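Local coordinates for PKS (Streptomyces sp. CNQ431, PDB 5YDA), which forms the acyltransferase domain of the splenocin polyketide synthase SpnD, probably selecting acyl extender units and transferring them to the carrier protein, at residues 79-84 with 98-103; 230-235 with 300-305; 234-239 with 294-299; 391-396 with 415-420. All coordinates share one frame; numbering follows the deposited sequence.

Contact 1: residues 79-84 with 98-103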
loop_
_atom_site.group_PDB
_atom_site.type_symbol
_atom_site.label_atom_id
_atom_site.label_comp_id
_atom_site.label_asym_id
_atom_site.label_seq_id
_atom_site.Cartn_x
_atom_site.Cartn_y
_atom_site.Cartn_z
ATOM N N HIS A 79 1.111 6.799 26.178
ATOM C CA HIS A 79 0.191 5.727 25.820
ATOM C C HIS A 79 -1.043 6.336 25.164
ATOM O O HIS A 79 -1.750 7.131 25.791
ATOM C CB HIS A 79 -0.196 4.914 27.054
ATOM C CG HIS A 79 0.921 4.085 27.610
ATOM N ND1 HIS A 79 0.946 2.711 27.510
ATOM C CD2 HIS A 79 2.044 4.433 28.278
ATOM C CE1 HIS A 79 2.040 2.248 28.086
ATOM N NE2 HIS A 79 2.724 3.273 28.560
ATOM N N ARG A 80 -1.311 5.958 23.912
ATOM C CA ARG A 80 -2.317 6.629 23.102
ATOM C C ARG A 80 -3.288 5.638 22.481
ATOM O O ARG A 80 -2.918 4.510 22.147
ATOM C CB ARG A 80 -1.674 7.439 21.974
ATOM C CG ARG A 80 -0.573 8.351 22.420
ATOM C CD ARG A 80 -0.008 9.168 21.264
ATOM N NE ARG A 80 0.870 10.218 21.778
ATOM C CZ ARG A 80 1.604 11.033 21.031
ATOM N NH1 ARG A 80 1.585 10.939 19.703
ATOM N NH2 ARG A 80 2.358 11.957 21.619
ATOM N N LEU A 81 -4.534 6.083 22.308
ATOM C CA LEU A 81 -5.475 5.428 21.405
ATOM C C LEU A 81 -6.405 6.486 20.819
ATOM O O LEU A 81 -6.452 7.627 21.278
ATOM C CB LEU A 81 -6.268 4.307 22.097
ATOM C CG LEU A 81 -7.196 4.538 23.296
ATOM C CD1 LEU A 81 -8.506 5.222 22.922
ATOM C CD2 LEU A 81 -7.477 3.198 23.966
ATOM N N THR A 82 -7.145 6.096 19.787
ATOM C CA THR A 82 -8.111 6.985 19.170
ATOM C C THR A 82 -9.372 6.202 18.870
ATOM O O THR A 82 -9.352 4.974 18.782
ATOM C CB THR A 82 -7.619 7.616 17.856
ATOM O OG1 THR A 82 -7.417 6.585 16.876
ATOM C CG2 THR A 82 -6.339 8.422 18.058
ATOM N N VAL A 83 -10.473 6.939 18.717
ATOM C CA VAL A 83 -11.689 6.436 18.100
ATOM C C VAL A 83 -12.038 7.367 16.949
ATOM O O VAL A 83 -11.603 8.519 16.912
ATOM C CB VAL A 83 -12.861 6.332 19.104
ATOM C CG1 VAL A 83 -12.507 5.368 20.226
ATOM C CG2 VAL A 83 -13.212 7.709 19.666
ATOM N N SER A 84 -12.790 6.842 15.989
ATOM C CA SER A 84 -13.383 7.619 14.915
ATOM C C SER A 84 -14.893 7.616 15.097
ATOM O O SER A 84 -15.476 6.575 15.414
ATOM C CB SER A 84 -13.047 7.027 13.542
ATOM O OG SER A 84 -11.651 6.977 13.336
ATOM N N ALA A 98 -12.812 0.487 23.352
ATOM C CA ALA A 98 -11.463 0.924 23.028
ATOM C C ALA A 98 -10.444 0.115 23.811
ATOM O O ALA A 98 -10.502 0.050 25.041
ATOM C CB ALA A 98 -11.303 2.415 23.324
ATOM N N VAL A 99 -9.527 -0.517 23.085
ATOM C CA VAL A 99 -8.408 -1.248 23.663
ATOM C C VAL A 99 -7.123 -0.637 23.098
ATOM O O VAL A 99 -7.050 -0.400 21.892
ATOM C CB VAL A 99 -8.462 -2.757 23.368
ATOM C CG1 VAL A 99 -9.719 -3.373 23.973
ATOM C CG2 VAL A 99 -8.428 -3.034 21.868
ATOM N N PRO A 100 -6.124 -0.336 23.925
ATOM C CA PRO A 100 -4.842 0.117 23.371
ATOM C C PRO A 100 -4.300 -0.914 22.391
ATOM O O PRO A 100 -4.372 -2.120 22.631
ATOM C CB PRO A 100 -3.945 0.260 24.607
ATOM C CG PRO A 100 -4.623 -0.522 25.678
ATOM C CD PRO A 100 -6.089 -0.462 25.388
ATOM N N ALA A 101 -3.789 -0.428 21.257
ATOM C CA ALA A 101 -3.403 -1.304 20.160
ATOM C C ALA A 101 -1.977 -1.117 19.661
ATOM O O ALA A 101 -1.509 -1.967 18.897
ATOM C CB ALA A 101 -4.363 -1.130 18.969
ATOM N N VAL A 102 -1.285 -0.046 20.038
ATOM C CA VAL A 102 0.117 0.135 19.663
ATOM C C VAL A 102 0.916 0.319 20.945
ATOM O O VAL A 102 0.353 0.657 22.002
ATOM C CB VAL A 102 0.310 1.322 18.687
ATOM C CG1 VAL A 102 -0.346 1.026 17.338
ATOM C CG2 VAL A 102 -0.216 2.607 19.284
ATOM N N PRO A 103 2.224 0.072 20.901
ATOM C CA PRO A 103 3.069 0.326 22.072
ATOM C C PRO A 103 3.082 1.805 22.406
ATOM O O PRO A 103 2.699 2.635 21.565
ATOM C CB PRO A 103 4.459 -0.146 21.615
ATOM C CG PRO A 103 4.204 -1.027 20.435
ATOM C CD PRO A 103 2.996 -0.481 19.774
HETATM O O HOH W 1 0.667 4.655 22.236
HETATM O O HOH W 2 -3.492 2.220 20.634
HETATM O O HOH W 3 -1.268 2.258 23.278
#

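Contact 2: residues 230-235 with 300-305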
loop_
_atom_site.group_PDB
_atom_site.type_symbol
_atom_site.label_atom_id
_atom_site.label_comp_id
_atom_site.label_asym_id
_atom_site.label_seq_id
_atom_site.Cartn_x
_atom_site.Cartn_y
_atom_site.Cartn_z
ATOM N N ALA A 230 1.465 -8.348 -20.438
ATOM C CA ALA A 230 0.288 -9.157 -20.754
ATOM C C ALA A 230 0.421 -9.833 -22.114
ATOM O O ALA A 230 0.018 -10.988 -22.281
ATOM C CB ALA A 230 -0.985 -8.310 -20.706
ATOM N N SER A 231 1.011 -9.149 -23.092
ATOM C CA SER A 231 1.105 -9.757 -24.414
ATOM C C SER A 231 2.145 -10.867 -24.458
ATOM O O SER A 231 2.122 -11.675 -25.385
ATOM C CB SER A 231 1.415 -8.698 -25.481
ATOM O OG SER A 231 2.781 -8.267 -25.408
ATOM N N SER A 232 3.052 -10.935 -23.486
ATOM C CA SER A 232 4.062 -11.990 -23.500
ATOM C C SER A 232 3.538 -13.363 -23.071
ATOM O O SER A 232 4.261 -14.355 -23.227
ATOM C CB SER A 232 5.236 -11.600 -22.610
ATOM O OG SER A 232 5.835 -10.414 -23.104
ATOM N N GLY A 233 2.318 -13.453 -22.535
ATOM C CA GLY A 233 1.781 -14.759 -22.178
ATOM C C GLY A 233 2.424 -15.373 -20.934
ATOM O O GLY A 233 2.964 -14.684 -20.057
ATOM N N GLY A 234 2.359 -16.698 -20.870
ATOM C CA GLY A 234 2.911 -17.430 -19.748
ATOM C C GLY A 234 1.977 -17.432 -18.550
ATOM O O GLY A 234 0.811 -17.041 -18.628
ATOM N N ALA A 235 2.523 -17.863 -17.411
ATOM C CA ALA A 235 1.719 -18.034 -16.208
ATOM C C ALA A 235 2.588 -17.862 -14.975
ATOM O O ALA A 235 3.816 -17.966 -15.027
ATOM C CB ALA A 235 1.028 -19.399 -16.180
ATOM N N HIS A 300 11.971 -15.238 -17.766
ATOM C CA HIS A 300 12.522 -15.275 -19.117
ATOM C C HIS A 300 11.454 -15.011 -20.178
ATOM O O HIS A 300 11.772 -14.510 -21.262
ATOM C CB HIS A 300 13.180 -16.630 -19.356
ATOM C CG HIS A 300 12.205 -17.759 -19.336
ATOM N ND1 HIS A 300 11.752 -18.327 -18.160
ATOM C CD2 HIS A 300 11.536 -18.375 -20.340
ATOM C CE1 HIS A 300 10.871 -19.270 -18.446
ATOM N NE2 HIS A 300 10.719 -19.318 -19.761
ATOM N N VAL A 301 10.184 -15.301 -19.881
ATOM C CA VAL A 301 9.099 -15.048 -20.837
ATOM C C VAL A 301 9.073 -13.589 -21.312
ATOM O O VAL A 301 8.572 -13.291 -22.402
ATOM C CB VAL A 301 7.745 -15.457 -20.213
ATOM C CG1 VAL A 301 6.585 -15.073 -21.123
ATOM C CG2 VAL A 301 7.718 -16.963 -19.927
ATOM N N LEU A 302 9.603 -12.661 -20.519
ATOM C CA LEU A 302 9.590 -11.263 -20.937
ATOM C C LEU A 302 10.759 -10.881 -21.848
ATOM O O LEU A 302 10.758 -9.758 -22.360
ATOM C CB LEU A 302 9.595 -10.337 -19.713
ATOM C CG LEU A 302 8.411 -10.419 -18.753
ATOM C CD1 LEU A 302 8.447 -9.221 -17.825
ATOM C CD2 LEU A 302 7.086 -10.511 -19.501
ATOM N N ASP A 303 11.751 -11.762 -22.041
ATOM C CA ASP A 303 12.948 -11.427 -22.820
ATOM C C ASP A 303 12.650 -10.736 -24.150
ATOM O O ASP A 303 13.248 -9.682 -24.410
ATOM C CB ASP A 303 13.794 -12.686 -23.056
ATOM C CG ASP A 303 14.622 -13.074 -21.847
ATOM O OD1 ASP A 303 14.841 -12.226 -20.963
ATOM O OD2 ASP A 303 15.082 -14.233 -21.793
ATOM N N PRO A 304 11.737 -11.225 -25.000
ATOM C CA PRO A 304 11.501 -10.540 -26.285
ATOM C C PRO A 304 11.049 -9.080 -26.183
ATOM O O PRO A 304 11.209 -8.355 -27.170
ATOM C CB PRO A 304 10.416 -11.403 -26.952
ATOM C CG PRO A 304 10.574 -12.765 -26.337
ATOM C CD PRO A 304 10.957 -12.478 -24.904
ATOM N N ILE A 305 10.491 -8.609 -25.061
ATOM C CA ILE A 305 9.990 -7.231 -24.996
ATOM C C ILE A 305 10.867 -6.316 -24.162
ATOM O O ILE A 305 10.516 -5.146 -23.989
ATOM C CB ILE A 305 8.529 -7.163 -24.506
ATOM C CG1 ILE A 305 8.333 -7.889 -23.164
ATOM C CG2 ILE A 305 7.605 -7.761 -25.551
ATOM C CD1 ILE A 305 8.855 -7.155 -21.900
#

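Contact 3: residues 234-239 with 294-299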
loop_
_atom_site.group_PDB
_atom_site.type_symbol
_atom_site.label_atom_id
_atom_site.label_comp_id
_atom_site.label_asym_id
_atom_site.label_seq_id
_atom_site.Cartn_x
_atom_site.Cartn_y
_atom_site.Cartn_z
ATOM N N GLY A 234 2.359 -16.698 -20.870
ATOM C CA GLY A 234 2.911 -17.430 -19.748
ATOM C C GLY A 234 1.977 -17.432 -18.550
ATOM O O GLY A 234 0.811 -17.041 -18.628
ATOM N N ALA A 235 2.523 -17.863 -17.411
ATOM C CA ALA A 235 1.719 -18.034 -16.208
ATOM C C ALA A 235 2.588 -17.862 -14.975
ATOM O O ALA A 235 3.816 -17.966 -15.027
ATOM C CB ALA A 235 1.028 -19.399 -16.180
ATOM N N THR A 236 1.923 -17.583 -13.859
ATOM C CA THR A 236 2.578 -17.354 -12.583
ATOM C C THR A 236 1.827 -18.137 -11.515
ATOM O O THR A 236 0.593 -18.181 -11.519
ATOM C CB THR A 236 2.620 -15.851 -12.214
ATOM O OG1 THR A 236 3.218 -15.109 -13.285
ATOM C CG2 THR A 236 3.461 -15.634 -10.956
ATOM N N VAL A 237 2.573 -18.776 -10.618
ATOM C CA VAL A 237 1.985 -19.504 -9.507
ATOM C C VAL A 237 2.576 -18.957 -8.217
ATOM O O VAL A 237 3.795 -18.788 -8.104
ATOM C CB VAL A 237 2.196 -21.027 -9.645
ATOM C CG1 VAL A 237 3.679 -21.368 -9.732
ATOM C CG2 VAL A 237 1.507 -21.782 -8.486
ATOM N N GLY A 238 1.708 -18.638 -7.257
ATOM C CA GLY A 238 2.161 -18.260 -5.927
ATOM C C GLY A 238 2.260 -19.512 -5.077
ATOM O O GLY A 238 1.311 -20.293 -5.000
ATOM N N VAL A 239 3.425 -19.717 -4.468
ATOM C CA VAL A 239 3.718 -20.907 -3.685
ATOM C C VAL A 239 3.925 -20.487 -2.240
ATOM O O VAL A 239 4.767 -19.625 -1.955
ATOM C CB VAL A 239 4.966 -21.642 -4.203
ATOM C CG1 VAL A 239 5.181 -22.933 -3.408
ATOM C CG2 VAL A 239 4.860 -21.918 -5.708
ATOM N N PRO A 294 -3.082 -14.300 -16.383
ATOM C CA PRO A 294 -2.277 -15.189 -17.234
ATOM C C PRO A 294 -1.072 -14.464 -17.808
ATOM O O PRO A 294 -1.011 -14.151 -19.001
ATOM C CB PRO A 294 -3.259 -15.604 -18.337
ATOM C CG PRO A 294 -4.147 -14.403 -18.487
ATOM C CD PRO A 294 -4.297 -13.823 -17.076
ATOM N N ALA A 295 -0.079 -14.219 -16.990
ATOM C CA ALA A 295 1.133 -13.567 -17.402
ATOM C C ALA A 295 2.294 -14.090 -16.610
ATOM O O ALA A 295 2.124 -14.705 -15.630
ATOM C CB ALA A 295 1.006 -12.086 -17.216
ATOM N N ALA A 296 3.484 -13.788 -17.060
ATOM C CA ALA A 296 4.695 -14.216 -16.428
ATOM C C ALA A 296 5.717 -13.117 -16.197
ATOM O O ALA A 296 6.819 -13.169 -16.684
ATOM C CB ALA A 296 5.304 -15.338 -17.224
ATOM N N ALA A 297 5.355 -12.128 -15.426
ATOM C CA ALA A 297 6.277 -11.060 -15.116
ATOM C C ALA A 297 7.497 -11.592 -14.361
ATOM O O ALA A 297 7.424 -12.568 -13.685
ATOM C CB ALA A 297 5.577 -10.018 -14.307
ATOM N N HIS A 298 8.615 -10.923 -14.481
ATOM C CA HIS A 298 9.844 -11.286 -13.799
ATOM C C HIS A 298 10.417 -12.649 -14.114
ATOM O O HIS A 298 10.954 -13.296 -13.274
ATOM C CB HIS A 298 9.716 -11.087 -12.288
ATOM C CG HIS A 298 9.207 -9.742 -11.907
ATOM N ND1 HIS A 298 10.026 -8.661 -11.769
ATOM C CD2 HIS A 298 7.965 -9.297 -11.668
ATOM C CE1 HIS A 298 9.315 -7.606 -11.479
ATOM N NE2 HIS A 298 8.059 -7.965 -11.409
ATOM N N SER A 299 10.307 -13.043 -15.351
ATOM C CA SER A 299 10.795 -14.319 -15.868
ATOM C C SER A 299 11.308 -14.172 -17.302
ATOM O O SER A 299 11.094 -13.158 -17.978
ATOM C CB SER A 299 9.715 -15.396 -15.830
ATOM O OG SER A 299 8.844 -15.306 -16.938
HETATM O O HOH W 4 5.253 -13.182 -12.281
#

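Contact 4: residues 391-396 with 415-420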
loop_
_atom_site.group_PDB
_atom_site.type_symbol
_atom_site.label_atom_id
_atom_site.label_comp_id
_atom_site.label_asym_id
_atom_site.label_seq_id
_atom_site.Cartn_x
_atom_site.Cartn_y
_atom_site.Cartn_z
ATOM N N GLY A 391 8.390 -7.089 16.406
ATOM C CA GLY A 391 7.262 -6.242 16.717
ATOM C C GLY A 391 7.064 -5.022 15.819
ATOM O O GLY A 391 6.972 -3.904 16.321
ATOM N N PRO A 392 6.950 -5.196 14.498
ATOM C CA PRO A 392 6.652 -4.032 13.654
ATOM C C PRO A 392 5.255 -3.506 13.958
ATOM O O PRO A 392 4.352 -4.264 14.314
ATOM C CB PRO A 392 6.741 -4.591 12.231
ATOM C CG PRO A 392 6.232 -5.964 12.391
ATOM C CD PRO A 392 6.801 -6.446 13.735
ATOM N N VAL A 393 5.097 -2.192 13.870
ATOM C CA VAL A 393 3.779 -1.574 13.873
ATOM C C VAL A 393 3.365 -1.395 12.424
ATOM O O VAL A 393 4.114 -0.826 11.621
ATOM C CB VAL A 393 3.779 -0.231 14.616
ATOM C CG1 VAL A 393 2.373 0.386 14.615
ATOM C CG2 VAL A 393 4.277 -0.409 16.029
ATOM N N THR A 394 2.198 -1.921 12.073
ATOM C CA THR A 394 1.720 -1.849 10.706
ATOM C C THR A 394 0.388 -1.126 10.709
ATOM O O THR A 394 -0.361 -1.164 11.694
ATOM C CB THR A 394 1.577 -3.247 10.040
ATOM O OG1 THR A 394 0.559 -4.015 10.695
ATOM C CG2 THR A 394 2.899 -4.006 10.093
ATOM N N VAL A 395 0.135 -0.423 9.617
ATOM C CA VAL A 395 -1.064 0.382 9.464
ATOM C C VAL A 395 -1.624 0.096 8.092
ATOM O O VAL A 395 -0.891 0.097 7.096
ATOM C CB VAL A 395 -0.793 1.888 9.609
ATOM C CG1 VAL A 395 -2.056 2.680 9.238
ATOM C CG2 VAL A 395 -0.312 2.214 11.013
ATOM N N THR A 396 -2.911 -0.138 8.043
ATOM C CA THR A 396 -3.593 -0.436 6.809
ATOM C C THR A 396 -4.474 0.754 6.450
ATOM O O THR A 396 -4.946 1.492 7.317
ATOM C CB THR A 396 -4.358 -1.755 6.975
ATOM O OG1 THR A 396 -3.855 -2.684 6.014
ATOM C CG2 THR A 396 -5.830 -1.590 6.841
ATOM N N LEU A 415 -5.229 7.171 10.206
ATOM C CA LEU A 415 -4.625 8.402 10.717
ATOM C C LEU A 415 -4.575 8.394 12.240
ATOM O O LEU A 415 -3.557 8.767 12.832
ATOM C CB LEU A 415 -5.385 9.625 10.201
ATOM C CG LEU A 415 -5.228 9.858 8.696
ATOM C CD1 LEU A 415 -6.151 10.946 8.198
ATOM C CD2 LEU A 415 -3.780 10.190 8.346
ATOM N N GLY A 416 -5.652 7.948 12.886
ATOM C CA GLY A 416 -5.637 7.845 14.336
ATOM C C GLY A 416 -4.561 6.893 14.823
ATOM O O GLY A 416 -3.805 7.201 15.755
ATOM N N ARG A 417 -4.458 5.732 14.174
ATOM C CA ARG A 417 -3.446 4.756 14.557
ATOM C C ARG A 417 -2.040 5.313 14.368
ATOM O O ARG A 417 -1.158 5.102 15.212
ATOM C CB ARG A 417 -3.641 3.488 13.741
ATOM C CG ARG A 417 -2.802 2.328 14.184
ATOM C CD ARG A 417 -3.203 1.105 13.377
ATOM N NE ARG A 417 -2.179 0.076 13.448
ATOM C CZ ARG A 417 -2.210 -0.913 14.328
ATOM N NH1 ARG A 417 -3.231 -0.979 15.174
ATOM N NH2 ARG A 417 -1.230 -1.818 14.353
ATOM N N LEU A 418 -1.816 6.039 13.273
ATOM C CA LEU A 418 -0.520 6.675 13.077
ATOM C C LEU A 418 -0.210 7.656 14.213
ATOM O O LEU A 418 0.909 7.671 14.740
ATOM C CB LEU A 418 -0.487 7.358 11.709
ATOM C CG LEU A 418 -0.204 6.391 10.556
ATOM C CD1 LEU A 418 -0.565 7.003 9.215
ATOM C CD2 LEU A 418 1.269 5.970 10.573
ATOM N N TRP A 419 -1.200 8.456 14.628
ATOM C CA TRP A 419 -0.984 9.347 15.764
ATOM C C TRP A 419 -0.683 8.561 17.035
ATOM O O TRP A 419 0.226 8.919 17.794
ATOM C CB TRP A 419 -2.197 10.255 15.981
ATOM C CG TRP A 419 -2.062 11.123 17.221
ATOM C CD1 TRP A 419 -1.432 12.336 17.309
ATOM C CD2 TRP A 419 -2.554 10.834 18.542
ATOM N NE1 TRP A 419 -1.504 12.816 18.595
ATOM C CE2 TRP A 419 -2.189 11.917 19.370
ATOM C CE3 TRP A 419 -3.273 9.768 19.099
ATOM C CZ2 TRP A 419 -2.517 11.963 20.726
ATOM C CZ3 TRP A 419 -3.604 9.817 20.440
ATOM C CH2 TRP A 419 -3.219 10.906 21.244
ATOM N N SER A 420 -1.439 7.485 17.283
ATOM C CA SER A 420 -1.220 6.681 18.484
ATOM C C SER A 420 0.194 6.118 18.546
ATOM O O SER A 420 0.739 5.932 19.640
ATOM C CB SER A 420 -2.241 5.547 18.551
ATOM O OG SER A 420 -3.530 6.055 18.851
#

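Contact 1: residues 79-84 with 98-103
Leu81 drives its isobutyl group into the bend made by Ala98, Val99 and Pro100, and this is the tight part of the contact. Both branches take part: CD1 and CD2 of Leu81 each lie 4.0 Å from Ala98 CB, so the methyl is held in the fork of the leucine. CD2 also sits over the flat face of the Val99-Pro100 peptide bond, 3.8 Å from Pro100 N, and reaches the proline ring at CD (4.2 Å). The first torsion of Leu81 (chi1 61°) places CG between the backbone N and the carbonyl carbon, the crowded position, and from there both methyls reach the loop. Val83 CG1 extends the apolar patch more loosely, at 4.4 Å from Ala98 CB.

Toward residues 101-103 the character changes. No direct hydrogen bond joins the segments; waters fill the gap between the backbones. One water donates to Arg80 O (2.8 Å) and accepts from Ala101 N (2.7 Å), bridging strand and loop. A second accepts from Arg80 N and lies 2.9 Å from Pro103 O, though that second bond competes with other acceptors around the water. Of the apolar groups here, Val102 CG2 comes only marginally close, to Arg80 O.

The Arg80 side chain leads away from the loop to Asp424 and Trp419. Strand 79-85 pairs antiparallel with strand 32-38, while Leu44 of helix 43-56 touches both Leu81 and Pro100, and Ser420 of helix 407-420 meets Val102.

Contact 2: residues 230-235 with 300-305
Two first torsions aim Ser232 and Val301 at each other. In Val301 the branch CG1 is anti to the backbone N (chi1 174°) and is directed at the end of helix 215-231; in Ser232 the hydroxyl stands anti to the carbonyl carbon (chi1 -61°), beside the backbone N, and is directed at Leu302 and Ile305. Val301 CG1 consequently presses on the carbonyl oxygens of the turn, 3.2 Å from Ser232 O and 3.8 Å from Gly233 O, the former a close methyl-to-oxygen approach. Ser232 CB meets Leu302 CD2 at 3.8 Å, and Ser232 OG lies 3.6 Å from Ile305 CG1.

These are van der Waals contacts, and no hydrogen bond passes between the segments. Ser232 OG is hydrogen-bonded to Leu228 O of helix 215-231, which fixes the hydroxyl while its flank rests against the Leu302 methyl CD2 and the Ile305 methylene CG1. Gly233 is the first residue to leave helical geometry, with phi at 73°, and it turns the chain toward strand 235-239. Across from it the short 3-10 segment 300-302 is closed by Asp303 N bonding His300 O (2.9 Å).

The contact lies near the surface, where the end of helix 215-231 meets the approach to helix 306-313. Leu302 reaches inward to Ile229 of the former helix and Thr349 of helix 342-350, Ile305 touches Leu228, and Asp303 forms a salt bridge with Arg350.

Contact 3: residues 234-239 with 294-299
Gly234, Ala235 and the 294-297 backbone meet nearly at right angles, their touching parts running 80° apart. The closest CA pair, Ala235 and Ala295, is separated by 4.7 Å, so main chain lies directly on main chain. Gly234 O approaches Pro294 C at 3.3 Å, yet no backbone hydrogen bond forms here, since the angles at the nearby amides are poor.

The polar link comes from a side chain. Thr236 OG1, set beside its own backbone N, donates to Ala295 O over 2.6 Å, with a C=O...donor angle of 140° and a tilt of 21° from the carbonyl plane. A water gives one bond to Thr236 OG1 (3.0 Å) and another to Ala297 O (2.7 Å), carrying the link further along the loop. Ala296 CB lies 3.7 Å from Ala235 O, while Ser299 OG bonds back to Ala296 O within the loop.

Strand 235-239 belongs to the four-stranded antiparallel sheet of the small ferredoxin-like subdomain of acyltransferases. The loop laid across it carries His298, whose NE2 is hydrogen-bonded to Ser200 OG of the GxSxG turn, consistent with the family's Ser-His catalytic dyad.

Contact 4: residues 391-396 with 415-420
The guanidinium of Arg417 meets residues 393-395 mainly along its edge: Thr394 O and Val395 CG2 both lie near its plane, and Val393 CG1 approaches NH2 obliquely at 4.2 Å. This is a helix packed on an edge strand of the mixed sheet, in the alpha/beta hydrolase-like core characteristic of acyltransferase domains, with helix 407-420 reaching strand 394-395.

Two nitrogens grip one acceptor side-on. Arg417 NE is 2.8 Å from Thr394 O and Arg417 NH2 is 2.9 Å from the same atom; because the oxygen is shared, neither bond is straight, with N-H...O angles of 137° and 132°. Paired donation to a single carbonyl restricts rotation of the guanidinium and would probably polarise the peptide. Val393 and Val395 bond through their backbones to strand 369-372, whereas Thr394 O points to the other side of its strand and takes its bonds from the arginine.

Arg417 can span the gap because its chain is extended from CG to NE, with CG anti to the backbone N (chi1 -171°). The side chains of Val395 and Arg417 run antiparallel past one another, and the aliphatic part of the arginine lies alongside the valine, with Arg417 CG 4.0 Å from Val395 CG2. That valine methyl serves two helix residues: it also touches NE of Arg417 at 3.7 Å, and Val395 CG2 meets Leu418 CD2 at 4.1 Å.

Along the chain, contact 1 closes first, contacts 2 and 3 then open from one shared stretch (Gly234 and Ala235 belong to both), and contact 4 comes last. They form two groups on opposite sides of the chain's centre. Contacts 1 and 4, with centres 10 Å apart, touch through helix 407-420: Arg80 NH1 probably bonds Trp419 O at 3.1 Å, which ties the two-stranded sheet 32-38/79-85 to the helix that packs on the large core sheet. Contacts 2 and 3, 9 Å apart between centres, meet where loop 294-305 passes helix 215-231 and strand 235-239. Contacts 1 and 3 are 41 Å apart between centres, so the two-stranded sheet is remote from the loop carrying His298.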